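Local coordinates for protein transcriptional regulator (PDB 2GNP) that probably regulates transcription in Streptococcus pneumoniae, its Rossmann-like domain resembling sugar-binding effector domains, although its function has not been established, at residues I213-L218 and A243-H248; S94-K99 and K166-D171; T37-R42 and V227-T232. All blocks are in the same frame, centred on the assembly; numbering follows the deposited sequence.

Interaction 1: residues I213-L218 and A243-H248; sequences ISLEDL and ANLVNH
Leu215 and Leu218, on one side of the short helix 215-218, face Leu245, which lies in the link between helix 234-242 and strand 248-252 of a Rossmann-like alpha/beta fold. That link closes a beta-alpha-beta unit whose parallel strands, 223-227 and 248-252, lie side by side in the sheet. The two helix leucines meet Leu245 differently. Leu215 comes methyl to methyl: its CD1 lies 4.4 Å from Leu245 CD1, a loose apolar touch. On Leu245, CG stands beside the backbone N (chi1 -55°) and CD1 continues the extended chain (chi2 179°), which carries the branched end across to the helix although its CB does not point there.

Leu218 does aim its CB at the partner, but it meets backbone instead of side chain. Its CG sits 3.6 Å from Leu245 O, and Leu218 CD2 lies 3.9 Å from Leu245 O. This carbonyl oxygen is buried by hydrocarbon and finds no hydrogen-bonding partner in the model, an arrangement that probably costs some energy amid apolar packing. Leucine suits all three places because its forked end fills space on a buried surface, and Ile190 of strand 188-190 touches each of the three side chains.

Each segment carries a helix-end feature. Asn244 ends the preceding helix in a Schellman motif, its positive phi (51°) well tolerated by asparagine. At the start of helix 215-218, Ser214 is the N-cap: its small hydroxyl accepts from Asp217 N, with 3.0 Å between Ser214 OG and Asp217 N.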
ATOM      1  N   ILE A 213      10.009  -2.659   4.261  1.00 10.24           N
ATOM      2  CA  ILE A 213       9.655  -4.082   4.348  1.00 10.02           C
ATOM      3  C   ILE A 213       9.868  -4.778   3.013  1.00 11.01           C
ATOM      4  O   ILE A 213       9.632  -4.197   1.986  1.00 11.65           O
ATOM      5  CB  ILE A 213       8.214  -4.268   4.851  1.00 11.02           C
ATOM      6  CG1 ILE A 213       7.909  -5.707   5.241  1.00 12.21           C
ATOM      7  CG2 ILE A 213       7.168  -3.701   3.856  1.00 11.26           C
ATOM      8  CD1 ILE A 213       6.487  -5.821   5.919  1.00 11.38           C
ATOM      9  N   SER A 214      10.366  -6.007   3.055  1.00 11.57           N
ATOM     10  CA  SER A 214      10.469  -6.766   1.783  1.00 12.73           C
ATOM     11  C   SER A 214       9.109  -7.219   1.265  1.00 13.18           C
ATOM     12  O   SER A 214       8.163  -7.402   2.034  1.00 12.59           O
ATOM     13  CB  SER A 214      11.372  -7.972   1.999  1.00 13.08           C
ATOM     14  OG  SER A 214      10.772  -8.969   2.822  1.00 13.59           O
ATOM     15  N   LEU A 215       8.994  -7.455  -0.054  1.00 13.91           N
ATOM     16  CA  LEU A 215       7.755  -8.021  -0.605  1.00 14.42           C
ATOM     17  C   LEU A 215       7.462  -9.402   0.016  1.00 13.66           C
ATOM     18  O   LEU A 215       6.311  -9.712   0.340  1.00 14.16           O
ATOM     19  CB  LEU A 215       7.859  -8.130  -2.133  1.00 15.69           C
ATOM     20  CG  LEU A 215       8.025  -6.825  -2.872  1.00 15.16           C
ATOM     21  CD1 LEU A 215       7.870  -7.046  -4.378  1.00 16.32           C
ATOM     22  CD2 LEU A 215       6.962  -5.828  -2.420  1.00 14.20           C
ATOM     23  N   GLU A 216       8.527 -10.193   0.245  1.00 13.66           N
ATOM     24  CA  GLU A 216       8.419 -11.468   0.944  1.00 15.56           C
ATOM     25  C   GLU A 216       7.744 -11.354   2.304  1.00 13.67           C
ATOM     26  O   GLU A 216       6.794 -12.097   2.613  1.00 14.94           O
ATOM     27  CB  GLU A 216       9.823 -12.068   1.069  1.00 15.32           C
ATOM     28  CG  GLU A 216       9.924 -13.369   1.825  1.00 21.65           C
ATOM     29  CD  GLU A 216       9.273 -14.554   1.118  1.00 25.74           C
ATOM     30  OE1 GLU A 216       9.074 -14.550  -0.150  1.00 27.61           O
ATOM     31  OE2 GLU A 216       8.922 -15.500   1.860  1.00 30.05           O
ATOM     32  N   ASP A 217       8.166 -10.374   3.097  1.00 12.69           N
ATOM     33  CA  ASP A 217       7.528 -10.172   4.386  1.00 13.15           C
ATOM     34  C   ASP A 217       6.119  -9.582   4.206  1.00 12.61           C
ATOM     35  O   ASP A 217       5.155 -10.044   4.873  1.00 12.23           O
ATOM     36  CB  ASP A 217       8.390  -9.319   5.291  1.00 14.17           C
ATOM     37  CG  ASP A 217       9.612 -10.097   5.829  1.00 16.38           C
ATOM     38  OD1 ASP A 217       9.477 -11.342   6.010  1.00 18.55           O
ATOM     39  OD2 ASP A 217      10.638  -9.438   6.132  1.00 19.89           O
ATOM     40  N   LEU A 218       5.985  -8.595   3.320  1.00 11.06           N
ATOM     41  CA  LEU A 218       4.629  -8.026   3.103  1.00 11.93           C
ATOM     42  C   LEU A 218       3.601  -9.088   2.770  1.00 11.76           C
ATOM     43  O   LEU A 218       2.519  -9.110   3.358  1.00 13.76           O
ATOM     44  CB  LEU A 218       4.680  -6.974   1.996  1.00 10.12           C
ATOM     45  CG  LEU A 218       3.305  -6.420   1.657  1.00 11.73           C
ATOM     46  CD1 LEU A 218       2.761  -5.558   2.793  1.00 15.48           C
ATOM     47  CD2 LEU A 218       3.509  -5.527   0.368  1.00 16.83           C
ATOM     48  N   ALA A 243       0.791 -11.513  -8.137  1.00 14.88           N
ATOM     49  CA  ALA A 243       1.857 -11.950  -7.222  1.00 16.16           C
ATOM     50  C   ALA A 243       1.333 -12.139  -5.804  1.00 14.64           C
ATOM     51  O   ALA A 243       2.094 -12.473  -4.875  1.00 14.53           O
ATOM     52  CB  ALA A 243       2.992 -10.947  -7.268  1.00 16.28           C
ATOM     53  N   ASN A 244       0.024 -11.921  -5.632  1.00 14.88           N
ATOM     54  CA  ASN A 244      -0.601 -12.062  -4.286  1.00 15.36           C
ATOM     55  C   ASN A 244       0.160 -11.271  -3.237  1.00 14.22           C
ATOM     56  O   ASN A 244       0.423 -11.773  -2.142  1.00 14.13           O
ATOM     57  CB  ASN A 244      -0.737 -13.528  -3.851  1.00 15.20           C
ATOM     58  CG  ASN A 244      -1.629 -14.311  -4.787  1.00 19.36           C
ATOM     59  OD1 ASN A 244      -1.155 -15.081  -5.613  1.00 24.33           O
ATOM     60  ND2 ASN A 244      -2.920 -14.120  -4.655  1.00 19.14           N
ATOM     61  N   LEU A 245       0.562 -10.054  -3.602  1.00 14.09           N
ATOM     62  CA  LEU A 245       1.333  -9.181  -2.671  1.00 13.31           C
ATOM     63  C   LEU A 245       0.539  -8.703  -1.468  1.00 13.53           C
ATOM     64  O   LEU A 245       1.129  -8.485  -0.422  1.00 15.47           O
ATOM     65  CB  LEU A 245       2.012  -8.003  -3.335  1.00 13.45           C
ATOM     66  CG  LEU A 245       2.940  -8.395  -4.506  1.00 14.01           C
ATOM     67  CD1 LEU A 245       3.593  -7.138  -5.168  1.00 13.15           C
ATOM     68  CD2 LEU A 245       4.064  -9.374  -4.020  1.00 15.05           C
ATOM     69  N   VAL A 246      -0.771  -8.520  -1.629  1.00 14.44           N
ATOM     70  CA  VAL A 246      -1.662  -8.309  -0.501  1.00 13.71           C
ATOM     71  C   VAL A 246      -2.834  -9.281  -0.615  1.00 12.64           C
ATOM     72  O   VAL A 246      -3.054  -9.927  -1.645  1.00 13.16           O
ATOM     73  CB  VAL A 246      -2.227  -6.839  -0.484  1.00 14.53           C
ATOM     74  CG1 VAL A 246      -1.056  -5.799  -0.462  1.00 14.76           C
ATOM     75  CG2 VAL A 246      -3.069  -6.672  -1.707  1.00 15.33           C
ATOM     76  N   ASN A 247      -3.557  -9.427   0.472  1.00 11.70           N
ATOM     77  CA  ASN A 247      -4.694 -10.377   0.534  1.00 12.46           C
ATOM     78  C   ASN A 247      -6.042  -9.732   0.711  1.00 11.30           C
ATOM     79  O   ASN A 247      -7.018 -10.443   0.858  1.00 12.36           O
ATOM     80  CB  ASN A 247      -4.463 -11.522   1.539  1.00 11.85           C
ATOM     81  CG  ASN A 247      -4.233 -11.046   2.927  1.00 15.42           C
ATOM     82  OD1 ASN A 247      -4.774 -10.018   3.338  1.00 13.51           O
ATOM     83  ND2 ASN A 247      -3.322 -11.738   3.652  1.00 19.78           N
ATOM     84  N   HIS A 248      -6.090  -8.395   0.742  1.00 11.66           N
ATOM     85  CA  HIS A 248      -7.363  -7.668   0.853  1.00 12.41           C
ATOM     86  C   HIS A 248      -7.287  -6.391   0.062  1.00 12.64           C
ATOM     87  O   HIS A 248      -6.390  -5.552   0.291  1.00 13.99           O
ATOM     88  CB  HIS A 248      -7.621  -7.353   2.315  1.00 11.01           C
ATOM     89  CG  HIS A 248      -9.028  -6.875   2.618  1.00 12.98           C
ATOM     90  ND1 HIS A 248      -9.577  -6.987   3.883  1.00 14.92           N
ATOM     91  CD2 HIS A 248      -9.972  -6.282   1.844  1.00 14.87           C
ATOM     92  CE1 HIS A 248     -10.807  -6.485   3.875  1.00 17.38           C
ATOM     93  NE2 HIS A 248     -11.079  -6.060   2.650  1.00 16.39           N
TER

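Interaction 2: residues S94-K99 and K166-D171; sequences SHIHAK and KHQWLD
Ser94 and Ile96 lie in a loop that runs past Gln168, inside a type I beta turn from His167 to Leu170, and Asp171, just beyond it; CA atoms are 7.0 Å apart for Ser94 and Asp171 and 6.8 Å for Ile96 and Gln168. Segment 94-99 follows strand 85-88, while 166-171 comes off the short helix 163-167 that follows strand 153-160, at the C-terminal edge of the parallel part of a Rossmann-like sheet, the edge where such folds commonly bind ligands. Trp169 packs inward on Pro93, Phe178 and Phe194.

At this separation the backbones leave room for water. One molecule accepts from Asp171 N, donates to Gln168 O and is hydrogen-bonded to Ser94 OG, which lies 3.1 Å from it. A second joins the same hydroxyl to Asp171 O. Serine fits here because one short hydroxyl can serve both waters.

The direct contacts are few and mostly exposed. Asp171 CB approaches the edge of the His95 ring, 4.4 Å from His95 CE1. His95 ND1 and Asp171 OD1 are too far apart to bond, though the carboxylate could mildly favour a protonated ring. Gln168 bends at chi2 (-82°), which swings its amide toward the loop, and its chain crosses Ile96 at about a right angle. Ile96 also rests on Trp65, as suits a branched apolar residue, and its CG2 methyl meets the amide oxygen, 3.6 Å from Gln168 OE1.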
ATOM      1  N   SER A  94      10.153  12.329  -0.928  1.00 35.04           N
ATOM      2  CA  SER A  94      10.513  13.564  -0.223  1.00 37.11           C
ATOM      3  C   SER A  94       9.501  14.734  -0.204  1.00 38.09           C
ATOM      4  O   SER A  94       9.428  15.458   0.797  1.00 38.84           O
ATOM      5  CB  SER A  94      11.845  14.066  -0.779  1.00 37.73           C
ATOM      6  OG  SER A  94      12.110  13.488  -2.065  1.00 39.76           O
ATOM      7  N   HIS A  95       8.753  14.949  -1.286  1.00 38.54           N
ATOM      8  CA  HIS A  95       7.936  16.170  -1.383  1.00 38.62           C
ATOM      9  C   HIS A  95       6.421  15.956  -1.418  1.00 39.15           C
ATOM     10  O   HIS A  95       5.663  16.734  -2.036  1.00 39.38           O
ATOM     11  CB  HIS A  95       8.390  17.043  -2.561  1.00 39.20           C
ATOM     12  CG  HIS A  95       9.756  17.633  -2.383  1.00 39.01           C
ATOM     13  ND1 HIS A  95      10.846  17.234  -3.133  1.00 41.50           N
ATOM     14  CD2 HIS A  95      10.210  18.597  -1.547  1.00 39.15           C
ATOM     15  CE1 HIS A  95      11.913  17.918  -2.757  1.00 39.58           C
ATOM     16  NE2 HIS A  95      11.555  18.750  -1.794  1.00 40.76           N
ATOM     17  N   ILE A  96       5.967  14.907  -0.745  1.00 38.73           N
ATOM     18  CA  ILE A  96       4.524  14.672  -0.645  1.00 38.36           C
ATOM     19  C   ILE A  96       3.926  15.508   0.497  1.00 37.33           C
ATOM     20  O   ILE A  96       4.667  16.035   1.334  1.00 36.36           O
ATOM     21  CB  ILE A  96       4.188  13.157  -0.549  1.00 38.93           C
ATOM     22  CG1 ILE A  96       4.645  12.572   0.790  1.00 39.16           C
ATOM     23  CG2 ILE A  96       4.828  12.399  -1.748  1.00 38.03           C
ATOM     24  CD1 ILE A  96       4.036  11.217   1.092  1.00 39.45           C
ATOM     25  N   HIS A  97       2.601  15.659   0.500  1.00 36.16           N
ATOM     26  CA  HIS A  97       1.903  16.399   1.545  1.00 35.54           C
ATOM     27  C   HIS A  97       2.240  15.835   2.918  1.00 34.16           C
ATOM     28  O   HIS A  97       2.233  14.602   3.100  1.00 33.68           O
ATOM     29  CB  HIS A  97       0.390  16.348   1.321  1.00 36.26           C
ATOM     30  CG  HIS A  97      -0.104  17.337   0.310  1.00 40.31           C
ATOM     31  ND1 HIS A  97      -1.139  18.214   0.567  1.00 41.86           N
ATOM     32  CD2 HIS A  97       0.302  17.592  -0.960  1.00 41.78           C
ATOM     33  CE1 HIS A  97      -1.347  18.965  -0.503  1.00 43.09           C
ATOM     34  NE2 HIS A  97      -0.485  18.613  -1.443  1.00 42.04           N
ATOM     35  N   ALA A  98       2.552  16.725   3.873  1.00 32.24           N
ATOM     36  CA  ALA A  98       2.810  16.289   5.258  1.00 30.79           C
ATOM     37  C   ALA A  98       1.692  15.370   5.722  1.00 29.64           C
ATOM     38  O   ALA A  98       1.937  14.451   6.496  1.00 29.70           O
ATOM     39  CB  ALA A  98       2.938  17.479   6.220  1.00 29.40           C
ATOM     40  N   LYS A  99       0.472  15.649   5.265  1.00 28.69           N
ATOM     41  CA  LYS A  99      -0.726  14.867   5.636  1.00 28.88           C
ATOM     42  C   LYS A  99      -0.638  13.392   5.233  1.00 27.49           C
ATOM     43  O   LYS A  99      -1.314  12.511   5.833  1.00 29.96           O
ATOM     44  CB  LYS A  99      -1.960  15.464   4.963  1.00 28.42           C
ATOM     45  CG  LYS A  99      -2.835  16.316   5.850  1.00 32.59           C
ATOM     46  CD  LYS A  99      -3.480  15.509   6.965  1.00 33.43           C
ATOM     47  CE  LYS A  99      -4.989  15.245   6.721  1.00 33.80           C
ATOM     48  NZ  LYS A  99      -5.556  14.606   7.942  1.00 32.14           N
ATOM     49  N   LYS A 166       5.667   8.596 -11.505  1.00 22.49           N
ATOM     50  CA  LYS A 166       7.082   8.906 -11.437  1.00 22.14           C
ATOM     51  C   LYS A 166       7.328  10.277 -10.791  1.00 22.24           C
ATOM     52  O   LYS A 166       8.351  10.488 -10.178  1.00 21.49           O
ATOM     53  CB  LYS A 166       7.733   8.879 -12.819  1.00 22.48           C
ATOM     54  CG  LYS A 166       7.760   7.527 -13.490  1.00 24.32           C
ATOM     55  CD  LYS A 166       8.720   7.563 -14.678  1.00 28.52           C
ATOM     56  CE  LYS A 166       8.000   7.601 -15.974  1.00 32.80           C
ATOM     57  NZ  LYS A 166       7.620   6.191 -16.353  1.00 32.92           N
ATOM     58  N   HIS A 167       6.369  11.198 -10.933  1.00 21.63           N
ATOM     59  CA  HIS A 167       6.493  12.540 -10.334  1.00 22.88           C
ATOM     60  C   HIS A 167       6.955  12.610  -8.871  1.00 22.87           C
ATOM     61  O   HIS A 167       7.906  13.353  -8.557  1.00 22.96           O
ATOM     62  CB  HIS A 167       5.166  13.303 -10.478  1.00 22.91           C
ATOM     63  CG  HIS A 167       5.201  14.675  -9.895  1.00 23.11           C
ATOM     64  ND1 HIS A 167       5.894  15.707 -10.483  1.00 23.62           N
ATOM     65  CD2 HIS A 167       4.630  15.186  -8.774  1.00 24.23           C
ATOM     66  CE1 HIS A 167       5.748  16.802  -9.752  1.00 24.58           C
ATOM     67  NE2 HIS A 167       5.004  16.506  -8.698  1.00 23.72           N
ATOM     68  N   GLN A 168       6.277  11.860  -7.990  1.00 22.89           N
ATOM     69  CA  GLN A 168       6.557  11.881  -6.542  1.00 23.71           C
ATOM     70  C   GLN A 168       7.995  11.448  -6.201  1.00 21.91           C
ATOM     71  O   GLN A 168       8.526  11.799  -5.145  1.00 21.35           O
ATOM     72  CB  GLN A 168       5.525  11.022  -5.783  1.00 25.16           C
ATOM     73  CG  GLN A 168       4.066  11.327  -6.188  1.00 31.80           C
ATOM     74  CD  GLN A 168       3.488  12.553  -5.465  1.00 39.05           C
ATOM     75  OE1 GLN A 168       4.218  13.488  -5.081  1.00 41.63           O
ATOM     76  NE2 GLN A 168       2.156  12.551  -5.280  1.00 41.31           N
ATOM     77  N   TRP A 169       8.624  10.770  -7.159  1.00 20.66           N
ATOM     78  CA  TRP A 169       9.948  10.145  -6.988  1.00 21.26           C
ATOM     79  C   TRP A 169      11.113  10.926  -7.569  1.00 21.45           C
ATOM     80  O   TRP A 169      12.282  10.501  -7.462  1.00 21.05           O
ATOM     81  CB  TRP A 169       9.924   8.720  -7.552  1.00 21.70           C
ATOM     82  CG  TRP A 169       9.075   7.841  -6.708  1.00 19.13           C
ATOM     83  CD1 TRP A 169       7.763   7.475  -6.937  1.00 21.95           C
ATOM     84  CD2 TRP A 169       9.441   7.262  -5.446  1.00 16.78           C
ATOM     85  NE1 TRP A 169       7.315   6.681  -5.904  1.00 20.76           N
ATOM     86  CE2 TRP A 169       8.313   6.542  -4.974  1.00 19.10           C
ATOM     87  CE3 TRP A 169      10.614   7.280  -4.681  1.00 21.63           C
ATOM     88  CZ2 TRP A 169       8.321   5.827  -3.758  1.00 22.30           C
ATOM     89  CZ3 TRP A 169      10.645   6.533  -3.474  1.00 23.79           C
ATOM     90  CH2 TRP A 169       9.475   5.819  -3.034  1.00 24.21           C
ATOM     91  N   LEU A 170      10.806  12.068  -8.183  1.00 21.96           N
ATOM     92  CA  LEU A 170      11.785  12.841  -8.926  1.00 24.48           C
ATOM     93  C   LEU A 170      13.048  13.275  -8.176  1.00 24.92           C
ATOM     94  O   LEU A 170      14.119  13.387  -8.794  1.00 26.35           O
ATOM     95  CB  LEU A 170      11.106  14.072  -9.554  1.00 24.01           C
ATOM     96  CG  LEU A 170      10.841  14.023 -11.067  1.00 26.64           C
ATOM     97  CD1 LEU A 170      10.578  12.667 -11.660  1.00 28.94           C
ATOM     98  CD2 LEU A 170       9.736  14.963 -11.482  1.00 27.55           C
ATOM     99  N   ASP A 171      12.948  13.563  -6.888  1.00 25.04           N
ATOM    100  CA  ASP A 171      14.206  13.889  -6.182  1.00 26.67           C
ATOM    101  C   ASP A 171      14.692  12.779  -5.259  1.00 26.47           C
ATOM    102  O   ASP A 171      15.643  12.962  -4.473  1.00 26.75           O
ATOM    103  CB  ASP A 171      14.122  15.228  -5.442  1.00 26.94           C
ATOM    104  CG  ASP A 171      14.499  16.427  -6.350  1.00 32.38           C
ATOM    105  OD1 ASP A 171      13.596  16.940  -7.057  1.00 33.14           O
ATOM    106  OD2 ASP A 171      15.695  16.843  -6.350  1.00 36.21           O
TER
HETATM  107  O   HOH W   1      11.021  13.179  -4.961  1.00 38.65           O
HETATM  108  O   HOH W   2      14.740  14.327  -1.673  1.00 39.75           O

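Interaction 3: residues T37-R42 and V227-T232; sequences TILSER and VAYGDT
Tyr229 reaches from the loop after strand 223-227 of this Rossmann-like fold to Leu39 and Ser40 on helix 36-54. Its CB points at the helix, and chi1 of 70°, which sets CG between the backbone N and the carbonyl carbon, directs the ring across the 9.3 Å that separates the CA atoms of Ser40 and Tyr229, the nearest pair of the two backbones. Along one side of the ring CD2 comes first, 4.2 Å from Leu39 CD2. Next is CE2, with Tyr229 CE2 3.8 Å from the same methyl, Leu39 CD2. Leu39 in turn holds CG anti to its backbone N (chi1 175°), which carries CD2 to the ring; the two side chains run antiparallel alongside each other, the methyl approaching the ring obliquely.

At the tip, Tyr229 OH rests against the helix surface, 3.4 Å from Ser40 CB and 3.6 Å from Ser40 CA. The two hydroxyls do not bond to each other: Ser40 OG and Tyr229 OH are 3.9 Å apart. A small serine lets the phenol come this close to the helix, and tyrosine provides the length to get there.

The ring also packs on Ile43 of helix 36-54 and on Thr251 and Asp252 of strand 248-252, while Ser40 touches Lys67 and Asn71 of helix 67-75, placing the contact where two helices meet the ends of adjacent parallel strands.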
ATOM      1  N   THR A  37     -14.378  13.847  -5.603  1.00 25.56           N
ATOM      2  CA  THR A  37     -14.485  14.006  -4.170  1.00 25.29           C
ATOM      3  C   THR A  37     -15.479  13.005  -3.563  1.00 24.35           C
ATOM      4  O   THR A  37     -15.193  12.321  -2.529  1.00 24.45           O
ATOM      5  CB  THR A  37     -14.882  15.496  -3.860  1.00 25.66           C
ATOM      6  OG1 THR A  37     -13.800  16.345  -4.277  1.00 26.59           O
ATOM      7  CG2 THR A  37     -15.238  15.714  -2.383  1.00 26.72           C
ATOM      8  N   ILE A  38     -16.662  12.913  -4.180  1.00 22.88           N
ATOM      9  CA  ILE A  38     -17.693  12.001  -3.695  1.00 21.51           C
ATOM     10  C   ILE A  38     -17.190  10.514  -3.778  1.00 20.49           C
ATOM     11  O   ILE A  38     -17.450   9.690  -2.855  1.00 20.21           O
ATOM     12  CB  ILE A  38     -19.010  12.176  -4.511  1.00 22.13           C
ATOM     13  CG1 ILE A  38     -19.536  13.604  -4.284  1.00 22.21           C
ATOM     14  CG2 ILE A  38     -20.074  11.121  -4.065  1.00 21.32           C
ATOM     15  CD1 ILE A  38     -20.568  14.152  -5.329  1.00 22.77           C
ATOM     16  N   LEU A  39     -16.526  10.187  -4.890  1.00 20.50           N
ATOM     17  CA  LEU A  39     -16.057   8.816  -5.078  1.00 19.40           C
ATOM     18  C   LEU A  39     -14.999   8.532  -4.021  1.00 20.43           C
ATOM     19  O   LEU A  39     -15.096   7.518  -3.342  1.00 21.00           O
ATOM     20  CB  LEU A  39     -15.487   8.592  -6.479  1.00 19.63           C
ATOM     21  CG  LEU A  39     -14.878   7.195  -6.695  1.00 17.17           C
ATOM     22  CD1 LEU A  39     -15.893   6.073  -6.536  1.00 17.36           C
ATOM     23  CD2 LEU A  39     -14.256   7.108  -8.126  1.00 17.77           C
ATOM     24  N   SER A  40     -14.033   9.446  -3.835  1.00 21.63           N
ATOM     25  CA  SER A  40     -12.999   9.235  -2.792  1.00 21.66           C
ATOM     26  C   SER A  40     -13.614   9.122  -1.395  1.00 21.54           C
ATOM     27  O   SER A  40     -13.183   8.298  -0.589  1.00 20.56           O
ATOM     28  CB  SER A  40     -11.946  10.350  -2.869  1.00 21.63           C
ATOM     29  OG  SER A  40     -11.019  10.224  -1.793  1.00 25.53           O
ATOM     30  N   GLU A  41     -14.646   9.918  -1.088  1.00 20.64           N
ATOM     31  CA  GLU A  41     -15.335   9.741   0.194  1.00 21.33           C
ATOM     32  C   GLU A  41     -15.927   8.334   0.357  1.00 20.99           C
ATOM     33  O   GLU A  41     -15.857   7.735   1.435  1.00 19.74           O
ATOM     34  CB  GLU A  41     -16.455  10.789   0.383  1.00 22.93           C
ATOM     35  CG  GLU A  41     -16.969  10.953   1.830  1.00 27.55           C
ATOM     36  CD  GLU A  41     -18.020   9.927   2.250  1.00 32.42           C
ATOM     37  OE1 GLU A  41     -18.648   9.276   1.379  1.00 35.27           O
ATOM     38  OE2 GLU A  41     -18.240   9.771   3.474  1.00 36.14           O
ATOM     39  N   ARG A  42     -16.544   7.828  -0.705  1.00 19.46           N
ATOM     40  CA  ARG A  42     -17.275   6.568  -0.618  1.00 19.56           C
ATOM     41  C   ARG A  42     -16.303   5.423  -0.380  1.00 17.83           C
ATOM     42  O   ARG A  42     -16.564   4.573   0.454  1.00 19.18           O
ATOM     43  CB  ARG A  42     -18.043   6.327  -1.899  1.00 19.40           C
ATOM     44  CG  ARG A  42     -19.181   5.279  -1.746  1.00 23.92           C
ATOM     45  CD  ARG A  42     -20.400   5.596  -2.699  1.00 28.75           C
ATOM     46  NE  ARG A  42     -19.932   5.584  -4.047  1.00 33.99           N
ATOM     47  CZ  ARG A  42     -20.155   6.489  -4.975  1.00 28.78           C
ATOM     48  NH1 ARG A  42     -20.980   7.556  -4.803  1.00 27.95           N
ATOM     49  NH2 ARG A  42     -19.558   6.283  -6.108  1.00 25.93           N
ATOM     50  N   VAL A 227      -5.689  -0.098  -0.495  1.00 13.65           N
ATOM     51  CA  VAL A 227      -6.781   0.708  -1.018  1.00 13.06           C
ATOM     52  C   VAL A 227      -6.267   1.470  -2.228  1.00 14.30           C
ATOM     53  O   VAL A 227      -5.267   2.246  -2.119  1.00 14.16           O
ATOM     54  CB  VAL A 227      -7.265   1.708   0.075  1.00 14.07           C
ATOM     55  CG1 VAL A 227      -8.476   2.490  -0.450  1.00 14.76           C
ATOM     56  CG2 VAL A 227      -7.596   0.960   1.353  1.00 15.60           C
ATOM     57  N   ALA A 228      -6.870   1.221  -3.395  1.00 13.31           N
ATOM     58  CA  ALA A 228      -6.257   1.750  -4.625  1.00 15.89           C
ATOM     59  C   ALA A 228      -7.268   1.723  -5.769  1.00 15.72           C
ATOM     60  O   ALA A 228      -7.951   0.708  -5.967  1.00 14.39           O
ATOM     61  CB  ALA A 228      -4.983   0.896  -4.999  1.00 15.74           C
ATOM     62  N   TYR A 229      -7.360   2.844  -6.497  1.00 15.32           N
ATOM     63  CA  TYR A 229      -8.279   2.891  -7.626  1.00 16.43           C
ATOM     64  C   TYR A 229      -7.817   3.922  -8.645  1.00 17.05           C
ATOM     65  O   TYR A 229      -6.939   4.749  -8.360  1.00 17.52           O
ATOM     66  CB  TYR A 229      -9.687   3.174  -7.154  1.00 18.77           C
ATOM     67  CG  TYR A 229      -9.887   4.572  -6.637  1.00 18.74           C
ATOM     68  CD1 TYR A 229      -9.503   4.915  -5.330  1.00 20.61           C
ATOM     69  CD2 TYR A 229     -10.454   5.558  -7.457  1.00 22.76           C
ATOM     70  CE1 TYR A 229      -9.687   6.230  -4.836  1.00 21.05           C
ATOM     71  CE2 TYR A 229     -10.639   6.862  -6.985  1.00 23.62           C
ATOM     72  CZ  TYR A 229     -10.257   7.185  -5.673  1.00 22.33           C
ATOM     73  OH  TYR A 229     -10.428   8.501  -5.219  1.00 24.65           O
ATOM     74  N   GLY A 230      -8.417   3.850  -9.823  1.00 16.95           N
ATOM     75  CA  GLY A 230      -8.206   4.856 -10.877  1.00 18.12           C
ATOM     76  C   GLY A 230      -7.674   4.207 -12.115  1.00 18.18           C
ATOM     77  O   GLY A 230      -6.977   3.189 -12.042  1.00 17.64           O
ATOM     78  N   ASP A 231      -7.967   4.798 -13.270  1.00 17.07           N
ATOM     79  CA  ASP A 231      -7.495   4.182 -14.512  1.00 19.39           C
ATOM     80  C   ASP A 231      -5.964   4.010 -14.587  1.00 18.46           C
ATOM     81  O   ASP A 231      -5.492   3.053 -15.192  1.00 20.07           O
ATOM     82  CB  ASP A 231      -7.957   4.991 -15.737  1.00 20.70           C
ATOM     83  CG  ASP A 231      -9.445   4.947 -15.947  1.00 25.20           C
ATOM     84  OD1 ASP A 231      -9.880   5.752 -16.810  1.00 32.24           O
ATOM     85  OD2 ASP A 231     -10.190   4.129 -15.323  1.00 25.38           O
ATOM     86  N   THR A 232      -5.188   4.915 -14.002  1.00 19.29           N
ATOM     87  CA  THR A 232      -3.689   4.828 -14.164  1.00 19.49           C
ATOM     88  C   THR A 232      -3.124   3.715 -13.255  1.00 19.39           C
ATOM     89  O   THR A 232      -1.941   3.353 -13.353  1.00 20.34           O
ATOM     90  CB  THR A 232      -2.971   6.119 -13.792  1.00 20.74           C
ATOM     91  OG1 THR A 232      -3.265   6.424 -12.437  1.00 20.38           O
ATOM     92  CG2 THR A 232      -3.403   7.329 -14.701  1.00 21.36           C
TER

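All three contacts belong to one domain, but none touches another. Interactions 1 and 3 lie at the two ends of the unit formed by strands 223-227 and 248-252: interaction 3 uses the loop that leaves the first, and interaction 1 the link that enters the second, with helix 234-242 between. Their centres are about 22 Å apart, on opposite sides of the chain's centre, with nearest atoms about 6 Å apart. Interaction 2 lies about 20 Å from interaction 3 and about 23 Å from interaction 1, centre to centre. Each of interactions 2 and 3 includes a loop that leaves a parallel strand at its C-terminal end, consistent with the side where an effector might bind, whereas interaction 1 is buried packing.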